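Local coordinates for DegQ (Legionella fallonii, PDB 3PV2), which probably degrades misfolded proteins as an HtrA-family serine protease with chaperone activity, assembling into large self-compartmentalising 12-meric particles, at residues V33-Q38 and H96-A101; R117-D122 and Q248-G253; T125-L130 and N240-V245. All coordinates share one frame; numbering follows the deposited sequence.

Overall arrangement
All three contacts are apolar, with no hydrogen bond across any of them, and all reach the sheet of the first trypsin-like barrel. Contact 1 is largely buried and works inside that barrel, joining one wall strand to the short helix and turn at 96-101. Contacts 2 and 3, with centres about 9 Å apart, use neighbouring strands and one helix, 239-252, so that a single element is fastened twice. Contact 3 is buried and relies on branched side chains and a methionine; contact 2, partly buried at the helix end, relies on glycine backbone as well. Contacts 1 and 3 meet where His96 pairs with Asp126.

Contact 1: V33-Q38 and H96-A101; sequences VNVAVQ and HVIRNA
With chi1 at 174° and 180°, CG1 of Val35 and of Val37 stands trans to the backbone nitrogen; both side chains leave strand 33-38 on the side of the turn-bearing segment 96-101, and these torsions decide which methyls meet it. Val35 uses one branch: its CG1 meets CG1 of Val97 at 3.9 Å and also touches CG2 of Ile98. Val37 uses two. CG2 of Val37 lies 3.4 Å from the carbonyl O of Val97 and 4.0 Å from CG2 of Ile98. CG1 of Val37 presses on CB of Ala101 at 3.3 Å, closer than ordinary carbon packing. Ile98 offers its CG2 branch to the valines and turns the rest of its chain away. The short helix ends here, and a type II turn from Ile98 to Ala101, held by a weak bond from Ala101 N to Ile98 O, brings the Ala101 methyl round to Val37. No polar bond links the segments; Val97 O is instead engaged by Ser77 OG, from the strand paired with 33-38. On the other flank of 33-38, Asn34 and Ala36 bond through their backbones to Thr107 and Thr105, closing the barrel. This is the interior of the first six-stranded barrel of the trypsin fold, with the short helix that carries His96 packed against its interior valines; the bond of His96 to Asp126 is consistent with the role of the catalytic histidine in such proteases.

Contact 2: R117-D122 and Q248-G253; sequences RLIGGD and QIIKFG
The helix that closes the protease domain of a trypsin-like enzyme typically packs against its barrels, and here the last turn of helix 239-252 rests on strand 117-122, Ile249 and Ile119 meeting first. The two axes approach to 7.5 Å and run at 121° to each other. Ile119 brings its CG2 to the helix, 3.9 Å from CG2 of Ile249 and 3.8 Å from that residue's carbonyl O, the two chains slanting across one another. Further out, CD1 of Ile119 only grazes CG1 of Ile250, where Ile250 lies exposed. Ile249 spans more of the strand: CG2, placed trans to its backbone nitrogen by a chi1 of -78° for CG1, lies over Gly120 with 3.6 Å to the peptide N, whereas CD1 extends along the chain and reaches C of Gly121 at 4.0 Å. Ile119 and Gly120 together face Val129 as a classic beta bulge, an irregularity in strand 113-122 at the place where the helix arrives, and Val129 also packs against Ile249. The bare CA of Gly120 permits a close pass by the backbone, its distance to Gly253 O being 3.7 Å. Gly253, with a positive phi of 83°, is where the chain departs from helical geometry; its N still bonds to Ile249 O, ending the helix directly beside the bulge. Phe252 turns to another part of the chain, where Arg328, within the first PDZ domain, makes a cation-pi contact with its ring.

Contact 3: T125-L130 and N240-V245; sequences TDLAVL and NMVKDV
Apolar packing carries most of the contact between Leu127 and the helix segment 240-245, with CD1 of Leu127 as its hub. That methyl lies 3.9 Å from CG2 of Val242 and equally 3.9 Å from CB of Val245, and more loosely approaches CE of Met241. Its second methyl, CD2, also touches Val242 CG2 at 4.0 Å. The leucine thus slants across a helix surface made chiefly by Val242 and Val245, three positions apart and so on one side of the helix. A chi2 of 167° extends it far enough to get there, since the strand and helix axes come no nearer than 9.5 Å, at an angle of 53°. Beside it, OG1 of Thr125 approaches CG2 of Val245 tip to tip at 4.1 Å.

The thioether makes a second, tighter kind of contact. Met241 runs straight as far as its sulfur, then bends at chi3 (107°), which swings CE against Thr125; the methyl sits 3.3 Å from CG2 and 3.4 Å from CB of that threonine, snugger than usual carbon contact.

Polar groups meet partners beyond the two segments. OG1 of Thr125 is hydrogen-bonded to OD2 of Asp122. Asp126, facing away from the helix, bonds through OD2 to His96 ND1, with Ser205 against the histidine, consistent with the catalytic triad of the trypsin family.

Asp126 and Leu127 form a G1 bulge opposite Asp122 as strand 127-131 begins between strands 90-93 and 113-122, while Val242 also touches Ile219 on strand 216-221, setting helix 239-252 against both barrels.

Contact 1: V33-Q38 and H96-A101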
loop_
_atom_site.group_PDB
_atom_site.type_symbol
_atom_site.label_atom_id
_atom_site.label_comp_id
_atom_site.label_asym_id
_atom_site.label_seq_id
_atom_site.Cartn_x
_atom_site.Cartn_y
_atom_site.Cartn_z
ATOM N N VAL B 33 25.698 -38.836 -20.867
ATOM C CA VAL B 33 26.410 -38.574 -19.640
ATOM C C VAL B 33 25.731 -37.438 -18.921
ATOM O O VAL B 33 24.966 -36.650 -19.521
ATOM C CB VAL B 33 27.788 -38.092 -19.885
ATOM C CG1 VAL B 33 28.599 -39.062 -20.795
ATOM C CG2 VAL B 33 27.742 -36.684 -20.446
ATOM N N ASN B 34 26.045 -37.342 -17.639
ATOM C CA ASN B 34 25.631 -36.193 -16.844
ATOM C C ASN B 34 26.811 -35.220 -16.843
ATOM O O ASN B 34 27.930 -35.625 -16.804
ATOM C CB ASN B 34 25.282 -36.673 -15.433
ATOM C CG ASN B 34 24.905 -35.540 -14.503
ATOM O OD1 ASN B 34 23.731 -35.151 -14.387
ATOM N ND2 ASN B 34 25.903 -34.990 -13.844
ATOM N N VAL B 35 26.509 -33.940 -16.960
ATOM C CA VAL B 35 27.467 -32.872 -16.951
ATOM C C VAL B 35 27.086 -31.952 -15.820
ATOM O O VAL B 35 25.983 -31.386 -15.845
ATOM C CB VAL B 35 27.366 -32.005 -18.234
ATOM C CG1 VAL B 35 28.285 -30.828 -18.122
ATOM C CG2 VAL B 35 27.712 -32.791 -19.456
ATOM N N ALA B 36 27.992 -31.817 -14.848
ATOM C CA ALA B 36 27.798 -30.999 -13.656
ATOM C C ALA B 36 28.828 -29.885 -13.691
ATOM O O ALA B 36 30.013 -30.175 -13.880
ATOM C CB ALA B 36 28.000 -31.889 -12.364
ATOM N N VAL B 37 28.376 -28.652 -13.492
ATOM C CA VAL B 37 29.230 -27.449 -13.523
ATOM C C VAL B 37 29.086 -26.682 -12.224
ATOM O O VAL B 37 27.980 -26.611 -11.663
ATOM C CB VAL B 37 28.817 -26.482 -14.672
ATOM C CG1 VAL B 37 29.695 -25.219 -14.711
ATOM C CG2 VAL B 37 28.872 -27.218 -15.999
ATOM N N GLN B 38 30.206 -26.129 -11.774
ATOM C CA GLN B 38 30.317 -25.256 -10.608
ATOM C C GLN B 38 30.923 -23.974 -11.131
ATOM O O GLN B 38 31.859 -24.025 -11.926
ATOM C CB GLN B 38 31.330 -25.825 -9.581
ATOM C CG GLN B 38 30.829 -26.956 -8.674
ATOM C CD GLN B 38 30.297 -28.190 -9.448
ATOM O OE1 GLN B 38 30.986 -28.756 -10.323
ATOM N NE2 GLN B 38 29.077 -28.606 -9.119
ATOM N N HIS B 96 24.941 -23.184 -22.976
ATOM C CA HIS B 96 24.325 -22.641 -21.754
ATOM C C HIS B 96 24.551 -23.535 -20.539
ATOM O O HIS B 96 24.618 -23.029 -19.437
ATOM C CB HIS B 96 22.858 -22.293 -21.934
ATOM C CG HIS B 96 21.925 -23.463 -21.859
ATOM N ND1 HIS B 96 21.334 -24.000 -22.973
ATOM C CD2 HIS B 96 21.430 -24.156 -20.802
ATOM C CE1 HIS B 96 20.540 -24.998 -22.612
ATOM N NE2 HIS B 96 20.596 -25.122 -21.298
ATOM N N VAL B 97 24.730 -24.840 -20.736
ATOM C CA VAL B 97 25.025 -25.738 -19.611
ATOM C C VAL B 97 26.375 -25.394 -18.972
ATOM O O VAL B 97 26.523 -25.387 -17.736
ATOM C CB VAL B 97 24.920 -27.227 -20.075
ATOM C CG1 VAL B 97 25.489 -28.227 -19.075
ATOM C CG2 VAL B 97 23.462 -27.577 -20.367
ATOM N N ILE B 98 27.384 -25.141 -19.803
ATOM C CA ILE B 98 28.741 -24.952 -19.302
ATOM C C ILE B 98 29.247 -23.524 -19.181
ATOM O O ILE B 98 30.365 -23.333 -18.731
ATOM C CB ILE B 98 29.823 -25.801 -20.089
ATOM C CG1 ILE B 98 29.910 -25.451 -21.577
ATOM C CG2 ILE B 98 29.543 -27.285 -19.925
ATOM C CD1 ILE B 98 30.393 -24.021 -21.938
ATOM N N ARG B 99 28.464 -22.534 -19.582
ATOM C CA ARG B 99 28.968 -21.178 -19.531
ATOM C C ARG B 99 29.323 -20.762 -18.111
ATOM O O ARG B 99 28.602 -21.097 -17.158
ATOM C CB ARG B 99 27.976 -20.178 -20.102
ATOM C CG ARG B 99 28.262 -19.845 -21.556
ATOM C CD ARG B 99 27.616 -18.557 -21.983
ATOM N NE ARG B 99 26.174 -18.583 -21.790
ATOM C CZ ARG B 99 25.287 -19.008 -22.693
ATOM N NH1 ARG B 99 25.686 -19.494 -23.868
ATOM N NH2 ARG B 99 23.984 -18.968 -22.411
ATOM N N ASN B 100 30.422 -20.004 -18.010
ATOM C CA ASN B 100 30.941 -19.497 -16.747
ATOM C C ASN B 100 31.445 -20.604 -15.829
ATOM O O ASN B 100 31.507 -20.432 -14.620
ATOM C CB ASN B 100 29.889 -18.655 -16.041
ATOM C CG ASN B 100 29.406 -17.485 -16.897
ATOM O OD1 ASN B 100 30.198 -16.657 -17.344
ATOM N ND2 ASN B 100 28.102 -17.408 -17.116
ATOM N N ALA B 101 31.824 -21.738 -16.392
ATOM C CA ALA B 101 32.222 -22.835 -15.554
ATOM C C ALA B 101 33.583 -22.510 -14.970
ATOM O O ALA B 101 34.414 -21.986 -15.665
ATOM C CB ALA B 101 32.296 -24.105 -16.352
#

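Contact 2: R117-D122 and Q248-G253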
loop_
_atom_site.group_PDB
_atom_site.type_symbol
_atom_site.label_atom_id
_atom_site.label_comp_id
_atom_site.label_asym_id
_atom_site.label_seq_id
_atom_site.Cartn_x
_atom_site.Cartn_y
_atom_site.Cartn_z
ATOM N N ARG B 117 37.398 -31.311 -19.864
ATOM C CA ARG B 117 37.993 -30.083 -20.355
ATOM C C ARG B 117 37.104 -29.432 -21.426
ATOM O O ARG B 117 36.581 -30.119 -22.268
ATOM C CB ARG B 117 39.351 -30.467 -20.908
ATOM C CG ARG B 117 40.198 -29.323 -21.338
ATOM C CD ARG B 117 41.736 -29.780 -21.332
ATOM N NE ARG B 117 42.074 -30.721 -22.416
ATOM C CZ ARG B 117 42.032 -30.427 -23.730
ATOM N NH1 ARG B 117 41.657 -29.215 -24.173
ATOM N NH2 ARG B 117 42.355 -31.363 -24.629
ATOM N N LEU B 118 36.997 -28.112 -21.431
ATOM C CA LEU B 118 36.266 -27.417 -22.484
ATOM C C LEU B 118 37.138 -27.252 -23.725
ATOM O O LEU B 118 38.175 -26.610 -23.665
ATOM C CB LEU B 118 35.837 -26.036 -21.995
ATOM C CG LEU B 118 34.635 -25.279 -22.557
ATOM C CD1 LEU B 118 35.049 -23.846 -22.825
ATOM C CD2 LEU B 118 33.959 -25.895 -23.801
ATOM N N ILE B 119 36.713 -27.810 -24.852
ATOM C CA ILE B 119 37.436 -27.609 -26.084
ATOM C C ILE B 119 37.032 -26.279 -26.627
ATOM O O ILE B 119 37.863 -25.532 -27.039
ATOM C CB ILE B 119 37.192 -28.727 -27.068
ATOM C CG1 ILE B 119 37.697 -30.020 -26.462
ATOM C CG2 ILE B 119 37.934 -28.510 -28.360
ATOM C CD1 ILE B 119 37.867 -31.044 -27.469
ATOM N N GLY B 120 35.735 -25.981 -26.618
ATOM C CA GLY B 120 35.249 -24.662 -27.013
ATOM C C GLY B 120 33.732 -24.720 -27.093
ATOM O O GLY B 120 33.131 -25.809 -27.042
ATOM N N GLY B 121 33.122 -23.559 -27.223
ATOM C CA GLY B 121 31.722 -23.458 -27.372
ATOM C C GLY B 121 31.356 -22.447 -28.402
ATOM O O GLY B 121 32.203 -21.721 -28.898
ATOM N N ASP B 122 30.065 -22.379 -28.663
ATOM C CA ASP B 122 29.502 -21.500 -29.655
ATOM C C ASP B 122 28.111 -21.138 -29.182
ATOM O O ASP B 122 27.169 -21.982 -29.267
ATOM C CB ASP B 122 29.448 -22.176 -31.008
ATOM C CG ASP B 122 29.057 -21.198 -32.111
ATOM O OD1 ASP B 122 29.712 -20.125 -32.236
ATOM O OD2 ASP B 122 28.071 -21.474 -32.828
ATOM N N GLN B 248 34.652 -28.029 -36.366
ATOM C CA GLN B 248 35.282 -26.743 -36.420
ATOM C C GLN B 248 35.813 -26.305 -35.047
ATOM O O GLN B 248 36.917 -25.710 -34.979
ATOM C CB GLN B 248 34.376 -25.711 -37.057
ATOM C CG GLN B 248 34.841 -24.259 -36.851
ATOM C CD GLN B 248 34.450 -23.341 -38.019
ATOM O OE1 GLN B 248 34.539 -23.748 -39.173
ATOM N NE2 GLN B 248 34.039 -22.109 -37.723
ATOM N N ILE B 249 35.091 -26.637 -33.967
ATOM C CA ILE B 249 35.584 -26.326 -32.615
ATOM C C ILE B 249 36.820 -27.173 -32.280
ATOM O O ILE B 249 37.739 -26.678 -31.666
ATOM C CB ILE B 249 34.519 -26.471 -31.508
ATOM C CG1 ILE B 249 33.581 -25.255 -31.516
ATOM C CG2 ILE B 249 35.139 -26.556 -30.150
ATOM C CD1 ILE B 249 32.269 -25.457 -30.807
ATOM N N ILE B 250 36.824 -28.448 -32.661
ATOM C CA ILE B 250 37.945 -29.297 -32.363
ATOM C C ILE B 250 39.216 -28.783 -33.085
ATOM O O ILE B 250 40.215 -28.598 -32.428
ATOM C CB ILE B 250 37.643 -30.778 -32.696
ATOM C CG1 ILE B 250 36.625 -31.373 -31.708
ATOM C CG2 ILE B 250 38.899 -31.664 -32.655
ATOM C CD1 ILE B 250 36.114 -32.701 -32.175
ATOM N N LYS B 251 39.145 -28.525 -34.392
ATOM C CA LYS B 251 40.267 -28.052 -35.192
ATOM C C LYS B 251 40.791 -26.702 -34.712
ATOM O O LYS B 251 42.010 -26.546 -34.468
ATOM C CB LYS B 251 39.878 -27.935 -36.677
ATOM C CG LYS B 251 40.959 -28.338 -37.700
ATOM C CD LYS B 251 41.015 -27.395 -38.913
ATOM C CE LYS B 251 41.409 -28.089 -40.228
ATOM N NZ LYS B 251 40.207 -28.795 -40.824
ATOM N N PHE B 252 39.874 -25.754 -34.539
ATOM C CA PHE B 252 40.199 -24.364 -34.273
ATOM C C PHE B 252 39.885 -23.783 -32.878
ATOM O O PHE B 252 40.267 -22.650 -32.585
ATOM C CB PHE B 252 39.468 -23.470 -35.289
ATOM C CG PHE B 252 39.838 -23.723 -36.725
ATOM C CD1 PHE B 252 41.071 -23.299 -37.232
ATOM C CD2 PHE B 252 38.943 -24.349 -37.585
ATOM C CE1 PHE B 252 41.404 -23.515 -38.578
ATOM C CE2 PHE B 252 39.264 -24.571 -38.926
ATOM C CZ PHE B 252 40.496 -24.162 -39.422
ATOM N N GLY B 253 39.125 -24.477 -32.048
ATOM C CA GLY B 253 38.779 -23.935 -30.728
ATOM C C GLY B 253 37.599 -22.972 -30.660
ATOM O O GLY B 253 37.108 -22.710 -29.580
#

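Contact 3: T125-L130 and N240-V245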
loop_
_atom_site.group_PDB
_atom_site.type_symbol
_atom_site.label_atom_id
_atom_site.label_comp_id
_atom_site.label_asym_id
_atom_site.label_seq_id
_atom_site.Cartn_x
_atom_site.Cartn_y
_atom_site.Cartn_z
ATOM N N THR B 125 24.907 -21.190 -31.675
ATOM C CA THR B 125 24.194 -22.452 -31.890
ATOM C C THR B 125 23.908 -23.211 -30.587
ATOM O O THR B 125 23.314 -24.302 -30.624
ATOM C CB THR B 125 25.009 -23.371 -32.786
ATOM O OG1 THR B 125 26.310 -23.507 -32.231
ATOM C CG2 THR B 125 25.172 -22.811 -34.151
ATOM N N ASP B 126 24.329 -22.634 -29.456
ATOM C CA ASP B 126 24.228 -23.246 -28.138
ATOM C C ASP B 126 24.803 -24.643 -28.085
ATOM O O ASP B 126 24.163 -25.541 -27.519
ATOM C CB ASP B 126 22.758 -23.260 -27.633
ATOM C CG ASP B 126 22.669 -23.503 -26.118
ATOM O OD1 ASP B 126 23.698 -23.331 -25.416
ATOM O OD2 ASP B 126 21.611 -23.897 -25.635
ATOM N N LEU B 127 26.031 -24.813 -28.608
ATOM C CA LEU B 127 26.783 -26.045 -28.506
ATOM C C LEU B 127 28.121 -25.848 -27.828
ATOM O O LEU B 127 28.692 -24.759 -27.851
ATOM C CB LEU B 127 27.046 -26.636 -29.889
ATOM C CG LEU B 127 25.745 -27.021 -30.590
ATOM C CD1 LEU B 127 26.114 -27.276 -32.084
ATOM C CD2 LEU B 127 25.118 -28.246 -29.853
ATOM N N ALA B 128 28.618 -26.914 -27.199
ATOM C CA ALA B 128 29.944 -26.898 -26.598
ATOM C C ALA B 128 30.501 -28.280 -26.703
ATOM O O ALA B 128 29.765 -29.237 -26.690
ATOM C CB ALA B 128 29.881 -26.479 -25.190
ATOM N N VAL B 129 31.812 -28.357 -26.861
ATOM C CA VAL B 129 32.540 -29.591 -26.967
ATOM C C VAL B 129 33.436 -29.694 -25.739
ATOM O O VAL B 129 34.117 -28.707 -25.342
ATOM C CB VAL B 129 33.398 -29.577 -28.213
ATOM C CG1 VAL B 129 34.095 -30.894 -28.418
ATOM C CG2 VAL B 129 32.579 -29.142 -29.451
ATOM N N LEU B 130 33.402 -30.887 -25.150
ATOM C CA LEU B 130 34.145 -31.224 -23.955
ATOM C C LEU B 130 34.974 -32.462 -24.283
ATOM O O LEU B 130 34.572 -33.309 -25.126
ATOM C CB LEU B 130 33.206 -31.618 -22.798
ATOM C CG LEU B 130 32.111 -30.642 -22.318
ATOM C CD1 LEU B 130 31.331 -31.264 -21.137
ATOM C CD2 LEU B 130 32.667 -29.300 -21.958
ATOM N N ASN B 240 23.308 -32.746 -37.927
ATOM C CA ASN B 240 24.203 -32.442 -39.060
ATOM C C ASN B 240 24.924 -31.117 -38.832
ATOM O O ASN B 240 26.119 -31.001 -39.046
ATOM C CB ASN B 240 23.427 -32.396 -40.363
ATOM C CG ASN B 240 23.082 -33.753 -40.889
ATOM O OD1 ASN B 240 23.325 -34.799 -40.267
ATOM N ND2 ASN B 240 22.526 -33.749 -42.076
ATOM N N MET B 241 24.191 -30.129 -38.354
ATOM C CA MET B 241 24.809 -28.915 -37.910
ATOM C C MET B 241 25.726 -29.155 -36.722
ATOM O O MET B 241 26.826 -28.573 -36.660
ATOM C CB MET B 241 23.754 -27.942 -37.498
ATOM C CG MET B 241 24.274 -26.583 -37.254
ATOM S SD MET B 241 22.902 -25.560 -36.701
ATOM C CE MET B 241 23.339 -25.421 -34.970
ATOM N N VAL B 242 25.296 -29.998 -35.785
ATOM C CA VAL B 242 26.148 -30.311 -34.644
ATOM C C VAL B 242 27.513 -30.865 -35.080
ATOM O O VAL B 242 28.511 -30.383 -34.615
ATOM C CB VAL B 242 25.480 -31.267 -33.641
ATOM C CG1 VAL B 242 26.474 -31.682 -32.568
ATOM C CG2 VAL B 242 24.279 -30.578 -33.051
ATOM N N LYS B 243 27.539 -31.856 -35.961
ATOM C CA LYS B 243 28.781 -32.443 -36.506
ATOM C C LYS B 243 29.762 -31.382 -37.028
ATOM O O LYS B 243 30.982 -31.443 -36.793
ATOM C CB LYS B 243 28.487 -33.367 -37.702
ATOM C CG LYS B 243 27.794 -34.713 -37.407
ATOM C CD LYS B 243 27.766 -35.723 -38.631
ATOM C CE LYS B 243 27.722 -35.056 -40.044
ATOM N NZ LYS B 243 27.599 -36.042 -41.187
ATOM N N ASP B 244 29.227 -30.398 -37.734
ATOM C CA ASP B 244 30.099 -29.444 -38.363
ATOM C C ASP B 244 30.565 -28.359 -37.379
ATOM O O ASP B 244 31.745 -27.936 -37.431
ATOM C CB ASP B 244 29.464 -28.960 -39.658
ATOM C CG ASP B 244 29.152 -30.151 -40.625
ATOM O OD1 ASP B 244 28.775 -31.257 -40.137
ATOM O OD2 ASP B 244 29.293 -30.011 -41.866
ATOM N N VAL B 245 29.699 -27.953 -36.448
ATOM C CA VAL B 245 30.160 -27.067 -35.405
ATOM C C VAL B 245 31.238 -27.784 -34.538
ATOM O O VAL B 245 32.243 -27.183 -34.186
ATOM C CB VAL B 245 29.059 -26.573 -34.516
ATOM C CG1 VAL B 245 29.631 -26.017 -33.261
ATOM C CG2 VAL B 245 28.249 -25.506 -35.224
#